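Local atomic coordinates of tail spike protein gp49 (Pseudomonas phage LKA1, PDB entry 4RU4), a protein that serves as the trimeric tailspike of the phage and probably cleaves, as a lyase, the O-specific polysaccharide on the surface of its Pseudomonas host. Residues Ile496-Ala501 / Met510-Leu515. Numbering follows the deposited sequence.
Sequences ITLASA and MRMPVL
L498 meets both M512 and P513, at the point where the chain of 496-501 turns a corner. Its CB lies 4.0 Å from SD of M512, while its two methyls meet CD and CG of the proline, CD1 coming to 3.8 Å from CD of P513 and CD2 to 3.9 Å from CG of P513. CG of L498 stands anti to the carbonyl carbon (chi1 -69°), which sends the CD1/CD2 fork toward P513; CB, placed by the backbone, meets the sulfur. Backbone hydrogen bonds of L498 with L470 and I539 tie this corner to strand 468-474 and to the loop that holds I539.

A499 continues the contact: its CB comes 4.2 Å from CE of M512. The methionine chain is bent at chi2 (-75°) and again at chi3, so that sulfur and terminal methyl are divided between neighbouring residues, SD on L498 and CE on A499. M512 also packs on V486 and I599. At A501, CB is approached at 4.4 Å by CE of M510, whose side chain bridges the wider gap between the backbones here.

The touching parts, 498-501 and 510-513, run nearly antiparallel, 165° apart, yet no hydrogen bond joins them, and the CA atoms of L498 and M512 are still 7.6 Å apart. They are thus facing layers and not neighbours in one sheet: strand 497-501 is the outermost, within this chain, of a parallel sheet in the pectin lyase-like beta-helix, and 510-515 starts the long strand that leads into the C-terminal Ig-like domain. With aliphatic carbons and thioether sulfur alone in touch, the interface implies cohesion by dispersion and the hydrophobic effect, without directional bonds to fix its register.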
ATOM      1  N   ILE B 496      -6.481  14.461  29.129  1.00  6.67           N
ATOM      2  CA  ILE B 496      -5.681  13.222  29.037  1.00  7.61           C
ATOM      3  C   ILE B 496      -4.234  13.393  29.538  1.00  9.36           C
ATOM      4  O   ILE B 496      -3.735  14.504  29.675  1.00 12.55           O
ATOM      5  CB  ILE B 496      -5.762  12.559  27.611  1.00 12.82           C
ATOM      6  CG1 ILE B 496      -5.054  13.369  26.504  1.00 12.86           C
ATOM      7  CG2 ILE B 496      -7.248  12.334  27.233  1.00 13.36           C
ATOM      8  CD1 ILE B 496      -3.496  13.289  26.432  1.00  7.69           C
ATOM      9  N   THR B 497      -3.590  12.277  29.835  1.00  8.93           N
ATOM     10  CA  THR B 497      -2.177  12.250  30.194  1.00 11.00           C
ATOM     11  C   THR B 497      -1.397  11.757  28.974  1.00 10.65           C
ATOM     12  O   THR B 497      -1.716  10.721  28.413  1.00 11.08           O
ATOM     13  CB  THR B 497      -1.959  11.290  31.369  1.00 11.53           C
ATOM     14  OG1 THR B 497      -2.657  11.807  32.523  1.00 12.90           O
ATOM     15  CG2 THR B 497      -0.467  11.120  31.671  1.00 11.91           C
ATOM     16  N   LEU B 498      -0.366  12.480  28.570  1.00  8.92           N
ATOM     17  CA  LEU B 498       0.374  12.087  27.375  1.00  8.03           C
ATOM     18  C   LEU B 498       1.135  10.785  27.581  1.00  9.24           C
ATOM     19  O   LEU B 498       1.106   9.892  26.731  1.00  9.10           O
ATOM     20  CB  LEU B 498       1.350  13.206  26.960  1.00  8.80           C
ATOM     21  CG  LEU B 498       0.672  14.460  26.435  1.00  9.12           C
ATOM     22  CD1 LEU B 498       1.627  15.630  26.513  1.00 13.07           C
ATOM     23  CD2 LEU B 498       0.214  14.190  25.000  1.00  6.04           C
ATOM     24  N   ALA B 499       1.848  10.677  28.689  1.00  8.53           N
ATOM     25  CA  ALA B 499       2.611   9.477  28.920  1.00  8.49           C
ATOM     26  C   ALA B 499       2.870   9.250  30.397  1.00 13.71           C
ATOM     27  O   ALA B 499       3.549  10.039  31.043  1.00 16.72           O
ATOM     28  CB  ALA B 499       3.942   9.547  28.142  1.00  9.66           C
ATOM     29  N   SER B 500       2.286   8.193  30.948  0.55 10.13           N
ATOM     30  CA  SER B 500       2.726   7.719  32.243  0.55 13.50           C
ATOM     31  C   SER B 500       3.993   6.937  31.972  0.55 14.33           C
ATOM     32  O   SER B 500       4.005   6.034  31.136  0.55 11.90           O
ATOM     33  CB  SER B 500       1.664   6.831  32.897  0.55 13.07           C
ATOM     34  OG  SER B 500       0.581   7.626  33.332  0.55 13.46           O
ATOM     35  N   ALA B 501       5.071   7.304  32.650  1.00 14.98           N
ATOM     36  CA  ALA B 501       6.364   6.676  32.382  1.00 14.22           C
ATOM     37  C   ALA B 501       7.092   6.362  33.675  1.00 16.16           C
ATOM     38  O   ALA B 501       7.347   7.273  34.475  1.00 16.22           O
ATOM     39  CB  ALA B 501       7.237   7.578  31.516  1.00 11.47           C
ATOM     40  N   MET B 510      12.655  12.726  25.568  1.00  8.94           N
ATOM     41  CA  MET B 510      11.257  12.807  25.181  1.00  9.80           C
ATOM     42  C   MET B 510      10.993  13.922  24.203  1.00  9.08           C
ATOM     43  O   MET B 510      11.616  14.973  24.295  1.00  7.15           O
ATOM     44  CB  MET B 510      10.386  13.114  26.402  1.00  6.86           C
ATOM     45  CG  MET B 510      10.266  11.980  27.367  1.00 14.60           C
ATOM     46  SD  MET B 510       9.281  12.559  28.759  1.00 21.95           S
ATOM     47  CE  MET B 510       9.336  11.073  29.759  1.00 22.32           C
ATOM     48  N   ARG B 511      10.047  13.683  23.294  1.00 10.64           N
ATOM     49  CA  ARG B 511       9.396  14.742  22.533  1.00  9.09           C
ATOM     50  C   ARG B 511       7.888  14.673  22.808  1.00  7.65           C
ATOM     51  O   ARG B 511       7.286  13.609  22.648  1.00  8.74           O
ATOM     52  CB  ARG B 511       9.694  14.594  21.027  1.00 11.77           C
ATOM     53  CG  ARG B 511       9.164  15.720  20.177  1.00 17.97           C
ATOM     54  CD  ARG B 511       9.363  15.450  18.684  1.00 23.77           C
ATOM     55  NE  ARG B 511      10.709  15.051  18.381  1.00 20.96           N
ATOM     56  CZ  ARG B 511      11.054  14.162  17.447  1.00 15.70           C
ATOM     57  NH1 ARG B 511      10.165  13.585  16.633  1.00 11.77           N
ATOM     58  NH2 ARG B 511      12.330  13.891  17.307  1.00 12.59           N
ATOM     59  N   MET B 512       7.299  15.778  23.287  1.00  6.84           N
ATOM     60  CA  MET B 512       5.874  15.831  23.652  1.00  8.19           C
ATOM     61  C   MET B 512       5.260  17.075  23.014  1.00  7.83           C
ATOM     62  O   MET B 512       5.960  18.082  22.819  1.00  8.39           O
ATOM     63  CB  MET B 512       5.676  15.868  25.183  1.00  7.02           C
ATOM     64  CG  MET B 512       6.187  14.615  25.903  1.00  6.94           C
ATOM     65  SD  MET B 512       5.074  13.227  25.638  1.00 10.36           S
ATOM     66  CE  MET B 512       6.225  11.857  25.544  1.00  7.25           C
ATOM     67  N   PRO B 513       3.968  17.006  22.664  1.00  8.54           N
ATOM     68  CA  PRO B 513       3.339  18.036  21.822  1.00  7.18           C
ATOM     69  C   PRO B 513       3.314  19.401  22.501  1.00  9.38           C
ATOM     70  O   PRO B 513       3.349  19.475  23.735  1.00  7.31           O
ATOM     71  CB  PRO B 513       1.893  17.534  21.656  1.00  9.55           C
ATOM     72  CG  PRO B 513       1.933  16.050  21.991  1.00  8.16           C
ATOM     73  CD  PRO B 513       3.047  15.895  22.988  1.00  6.42           C
ATOM     74  N   VAL B 514       3.210  20.451  21.692  1.00  8.42           N
ATOM     75  CA  VAL B 514       3.149  21.830  22.168  1.00 11.37           C
ATOM     76  C   VAL B 514       1.707  22.232  22.488  1.00 12.51           C
ATOM     77  O   VAL B 514       0.785  21.932  21.729  1.00  5.44           O
ATOM     78  CB  VAL B 514       3.722  22.804  21.095  1.00  8.90           C
ATOM     79  CG1 VAL B 514       3.741  24.249  21.601  1.00  6.65           C
ATOM     80  CG2 VAL B 514       5.121  22.348  20.692  1.00 12.95           C
ATOM     81  N   LEU B 515       1.524  22.918  23.609  1.00  7.71           N
ATOM     82  CA  LEU B 515       0.244  23.514  23.946  1.00  8.12           C
ATOM     83  C   LEU B 515       0.546  24.974  24.227  1.00 10.46           C
ATOM     84  O   LEU B 515       1.660  25.295  24.619  1.00  9.61           O
ATOM     85  CB  LEU B 515      -0.346  22.864  25.195  1.00  5.82           C
ATOM     86  CG  LEU B 515      -0.805  21.421  24.972  1.00  9.80           C
ATOM     87  CD1 LEU B 515      -1.195  20.764  26.303  1.00  9.81           C
ATOM     88  CD2 LEU B 515      -1.973  21.414  23.975  1.00  5.64           C
TER